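Local atomic coordinates of putative glutathione-regulated potassium-efflux system protein KefB (Vibrio parahaemolyticus RIMD 2210633, PDB entry 3C85), a protein that is probably a potassium/proton antiporter of the CPA2 family, represented here by its cytoplasmic nucleotide-binding TrkA-N domain, which binds AMP. Residues A[41-46]-A[67-72]; A[89-94]-A[120-125]. All blocks are in the same frame, centred on the assembly; numbering follows the deposited sequence.

Contact 1 (A[41-46]-A[67-72]); sequences QVLILG and LGIEIR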
# COMPACT_ATOMS: atom_id res chain seq x y z
N GLN A 41 3.01 -22.85 0.18
CA GLN A 41 2.11 -22.72 -0.95
C GLN A 41 2.31 -21.36 -1.63
O GLN A 41 1.87 -21.17 -2.77
CB GLN A 41 0.69 -22.85 -0.47
CG GLN A 41 0.33 -24.25 0.02
CD GLN A 41 -1.09 -24.35 0.49
OE1 GLN A 41 -1.38 -24.30 1.69
NE2 GLN A 41 -1.98 -24.52 -0.45
N VAL A 42 2.98 -20.43 -0.94
CA VAL A 42 3.25 -19.08 -1.46
C VAL A 42 4.76 -18.87 -1.35
O VAL A 42 5.32 -19.14 -0.31
CB VAL A 42 2.50 -17.95 -0.66
CG1 VAL A 42 2.77 -16.57 -1.27
CG2 VAL A 42 0.99 -18.21 -0.64
N LEU A 43 5.40 -18.43 -2.43
CA LEU A 43 6.78 -18.00 -2.39
C LEU A 43 6.75 -16.47 -2.46
O LEU A 43 6.13 -15.92 -3.38
CB LEU A 43 7.52 -18.54 -3.59
CG LEU A 43 9.01 -18.67 -3.68
CD1 LEU A 43 9.65 -19.36 -2.45
CD2 LEU A 43 9.24 -19.55 -4.92
N ILE A 44 7.36 -15.79 -1.50
CA ILE A 44 7.36 -14.30 -1.53
C ILE A 44 8.79 -13.85 -1.84
O ILE A 44 9.69 -14.03 -1.06
CB ILE A 44 6.85 -13.68 -0.23
CG1 ILE A 44 5.43 -14.23 0.06
CG2 ILE A 44 6.87 -12.13 -0.31
CD1 ILE A 44 4.86 -13.73 1.36
N LEU A 45 9.01 -13.30 -3.01
CA LEU A 45 10.37 -12.95 -3.38
C LEU A 45 10.62 -11.50 -2.98
O LEU A 45 10.12 -10.57 -3.65
CB LEU A 45 10.53 -13.13 -4.89
CG LEU A 45 10.27 -14.57 -5.42
CD1 LEU A 45 10.44 -14.59 -6.94
CD2 LEU A 45 11.25 -15.53 -4.76
N GLY A 46 11.40 -11.29 -1.92
CA GLY A 46 11.69 -9.91 -1.47
C GLY A 46 10.95 -9.83 -0.17
O GLY A 46 9.73 -9.98 -0.16
N LEU A 67 6.81 -18.88 2.18
CA LEU A 67 8.28 -18.90 2.29
C LEU A 67 8.81 -17.61 1.65
O LEU A 67 8.57 -17.36 0.47
CB LEU A 67 8.85 -20.12 1.57
CG LEU A 67 10.39 -20.17 1.53
CD1 LEU A 67 11.00 -20.27 2.96
CD2 LEU A 67 10.88 -21.36 0.64
N GLY A 68 9.52 -16.80 2.43
CA GLY A 68 10.09 -15.55 1.94
C GLY A 68 11.51 -15.81 1.49
O GLY A 68 12.20 -16.62 2.09
N ILE A 69 11.91 -15.16 0.40
CA ILE A 69 13.28 -15.21 -0.12
C ILE A 69 13.80 -13.77 -0.06
O ILE A 69 13.13 -12.84 -0.53
CB ILE A 69 13.32 -15.73 -1.61
CG1 ILE A 69 12.53 -17.05 -1.76
CG2 ILE A 69 14.78 -15.73 -2.15
CD1 ILE A 69 12.93 -18.19 -0.85
N GLU A 70 14.97 -13.59 0.56
CA GLU A 70 15.49 -12.25 0.86
C GLU A 70 17.02 -12.19 0.63
O GLU A 70 17.77 -13.02 1.14
CB GLU A 70 15.12 -11.93 2.31
CG GLU A 70 15.71 -10.62 2.88
CD GLU A 70 15.46 -9.44 1.99
OE1 GLU A 70 14.28 -9.18 1.69
OE2 GLU A 70 16.44 -8.77 1.58
N ILE A 71 17.47 -11.23 -0.17
CA ILE A 71 18.90 -11.13 -0.51
C ILE A 71 19.79 -10.71 0.67
O ILE A 71 20.97 -11.10 0.74
CB ILE A 71 19.14 -10.24 -1.75
CG1 ILE A 71 20.46 -10.65 -2.43
CG2 ILE A 71 19.03 -8.74 -1.38
CD1 ILE A 71 20.73 -9.98 -3.81
N ARG A 72 19.21 -9.95 1.59
CA ARG A 72 19.95 -9.46 2.78
C ARG A 72 19.99 -10.53 3.87
O ARG A 72 18.97 -10.79 4.54
CB ARG A 72 19.32 -8.19 3.36
CG ARG A 72 19.18 -6.96 2.40
CD ARG A 72 18.19 -5.92 2.97
NE ARG A 72 16.81 -6.42 2.89
CZ ARG A 72 15.81 -6.07 3.70
NH1 ARG A 72 15.98 -5.18 4.68
NH2 ARG A 72 14.62 -6.61 3.54
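Leu45 and Ile69, paired across two parallel strands, lie side by side and point the same way, with Leu45 CD2 packed against Ile69 CG1 at 3.6 Å. Ile69 CG1 sits beside its own backbone N (chi1 -51°), where it also meets Leu43 CD1 at 3.8 Å; the Leu43 side chain runs at a slant to it. The same Leu43 methyl lies 3.9 Å from Leu67 CD2, bridging two residues of the other strand. All four share one face of the sheet, where Trp97 of helix 94-98 packs on Leu43 and Leu45, and Phe96 on Ile69; Ile44 is on the other face, paired in register with Gly68, which has no side chain. Four hydrogen bonds join the backbones of 41-46 and 67-72, the most nearly straight being Ile44 N to Leu67 O (2.8 Å, 172° at the hydrogen). With helix 49-62 between them, the strands form the first beta-alpha-beta unit of a Rossmann-type fold, and Gly46 begins what is probably the glycine-rich GxGxxG turn. At the strand end Glu70, an AMP-binding residue, bends at chi2 and brings OE1 to the backbone N of Met47 in that turn. Arg72, also AMP-binding, grips this carboxylate side-on: NE reaches Glu70 OE2 at 2.7 Å from above the carboxylate plane, and NH2 reaches OE1 at 3.2 Å. The backbone N of Arg72 donates to OE2 too, from the anti side.

Contact 2 (A[89-94]-A[120-125]); sequences GDATDP and QTALEQ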
# COMPACT_ATOMS: atom_id res chain seq x y z
N GLY A 89 18.78 -15.46 -0.25
CA GLY A 89 19.10 -15.85 -1.61
C GLY A 89 18.78 -14.73 -2.56
O GLY A 89 18.06 -13.81 -2.21
N ASP A 90 19.34 -14.81 -3.76
CA ASP A 90 19.12 -13.77 -4.79
C ASP A 90 18.20 -14.36 -5.85
O ASP A 90 18.65 -15.14 -6.70
CB ASP A 90 20.48 -13.38 -5.40
CG ASP A 90 20.38 -12.33 -6.52
OD1 ASP A 90 19.27 -11.95 -6.95
OD2 ASP A 90 21.47 -11.93 -7.01
N ALA A 91 16.92 -13.98 -5.80
CA ALA A 91 15.94 -14.52 -6.76
C ALA A 91 16.19 -14.12 -8.24
O ALA A 91 15.53 -14.67 -9.12
CB ALA A 91 14.52 -14.23 -6.32
N THR A 92 17.15 -13.24 -8.52
CA THR A 92 17.52 -12.93 -9.91
C THR A 92 18.61 -13.86 -10.47
O THR A 92 18.94 -13.82 -11.66
CB THR A 92 18.02 -11.46 -10.08
OG1 THR A 92 19.28 -11.31 -9.42
CG2 THR A 92 17.05 -10.49 -9.49
N ASP A 93 19.17 -14.70 -9.60
CA ASP A 93 20.34 -15.53 -9.96
C ASP A 93 19.87 -16.93 -10.34
O ASP A 93 19.24 -17.59 -9.51
CB ASP A 93 21.26 -15.59 -8.74
CG ASP A 93 22.59 -16.23 -9.04
OD1 ASP A 93 22.73 -16.88 -10.09
OD2 ASP A 93 23.49 -16.11 -8.18
N PRO A 94 20.14 -17.38 -11.60
CA PRO A 94 19.84 -18.74 -12.04
C PRO A 94 20.38 -19.83 -11.12
O PRO A 94 19.77 -20.90 -11.04
CB PRO A 94 20.55 -18.87 -13.41
CG PRO A 94 21.33 -17.65 -13.62
CD PRO A 94 20.72 -16.58 -12.71
N GLN A 120 11.21 -8.50 -12.76
CA GLN A 120 11.19 -8.96 -14.15
C GLN A 120 12.13 -10.15 -14.34
O GLN A 120 11.76 -11.16 -14.94
CB GLN A 120 11.51 -7.80 -15.13
CG GLN A 120 10.28 -6.90 -15.56
CD GLN A 120 9.32 -7.56 -16.59
OE1 GLN A 120 9.46 -8.75 -16.90
NE2 GLN A 120 8.32 -6.78 -17.10
N THR A 121 13.35 -10.05 -13.80
CA THR A 121 14.34 -11.15 -13.88
C THR A 121 13.89 -12.40 -13.09
O THR A 121 14.00 -13.52 -13.59
CB THR A 121 15.74 -10.65 -13.46
OG1 THR A 121 16.07 -9.53 -14.29
CG2 THR A 121 16.83 -11.74 -13.62
N ALA A 122 13.31 -12.19 -11.91
CA ALA A 122 12.75 -13.30 -11.14
C ALA A 122 11.66 -14.02 -11.90
O ALA A 122 11.63 -15.23 -11.89
CB ALA A 122 12.20 -12.82 -9.82
N LEU A 123 10.77 -13.27 -12.55
CA LEU A 123 9.71 -13.86 -13.38
C LEU A 123 10.29 -14.74 -14.50
O LEU A 123 9.80 -15.85 -14.73
CB LEU A 123 8.82 -12.76 -13.94
CG LEU A 123 7.79 -13.08 -15.03
CD1 LEU A 123 6.66 -13.94 -14.49
CD2 LEU A 123 7.26 -11.79 -15.61
N GLU A 124 11.31 -14.24 -15.19
CA GLU A 124 12.02 -15.04 -16.22
C GLU A 124 12.59 -16.35 -15.66
O GLU A 124 12.54 -17.40 -16.33
CB GLU A 124 13.15 -14.21 -16.84
CG GLU A 124 12.65 -13.03 -17.67
CD GLU A 124 13.78 -12.15 -18.26
OE1 GLU A 124 14.97 -12.45 -17.98
OE2 GLU A 124 13.48 -11.18 -19.02
N GLN A 125 13.14 -16.30 -14.45
CA GLN A 125 13.74 -17.50 -13.87
C GLN A 125 12.66 -18.54 -13.60
O GLN A 125 12.84 -19.72 -13.88
CB GLN A 125 14.52 -17.16 -12.60
CG GLN A 125 15.81 -16.41 -12.83
CD GLN A 125 16.72 -17.11 -13.83
OE1 GLN A 125 16.98 -18.31 -13.72
NE2 GLN A 125 17.22 -16.36 -14.79
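Gln125 folds its amide against Pro94. Its CB points toward the loop 89-94, and CG, anti to the carbonyl carbon (chi1 -72°), passes 4.1 Å from Ala91 O. A bend at chi2 (-54°) then turns the amide toward the proline: CD is 3.9 Å from Pro94 CA, OE1 comes to 3.3 Å from that same CA, and NE2 lies 4.1 Å from Pro94 CD. The amide thus rests against the proline by van der Waals contact. One turn earlier on the helix, Thr121 sets its methyl against Thr92, CG2 lying 3.6 Å from Thr92 O and 3.7 Å from Thr92 CB. Its OG1 is hydrogen-bonded to OE1 of Gln117, one turn earlier in the same helix. To one side of both, Ala122 meets the loop closely, with Ala91 O 3.7 Å from Ala122 CA; that carbonyl takes its hydrogen bond from Trp97 NE1. The loop is shaped by a type I turn from Asp90 to Asp93 and by an Asx turn, Asp90 OD1 accepting from the backbone N of Thr92; the same oxygen also accepts from Thr92 OG1 at 2.6 Å. Both donors approach from the same face of the carboxylate. Asp90 and Ala91 belong to the AMP site, so the shape of this loop probably contributes to the pocket. Asp93 caps helix 94-98, while Ala91 and Ala122 both touch Leu45 of strand 42-45, which places the contact where the loop after strand 86-88 meets helix 116-128 beside the sheet.

Overall arrangement
Contact 1 and contact 2 follow one another along the chain, their centres about 11 Å apart within the same TrkA-N domain. Contact 1 joins two neighbouring strands of the parallel sheet; contact 2 connects the loop leaving the next strand, 86-88, with helix 116-128, which follows strand 108-111 on the other flank of 42-45. They touch directly: Glu70 O lies 3.0 Å from Gly89 N, a probable hydrogen bond, and Ile71 CD1 packs on Asp90 CG at 3.6 Å. The C-terminal end of strand 66-70 and the loops after it and after strand 86-88 therefore lie together, bringing the AMP-binding residues Glu70, Arg72, Asp90 and Ala91 to one end of the Rossmann-type sheet.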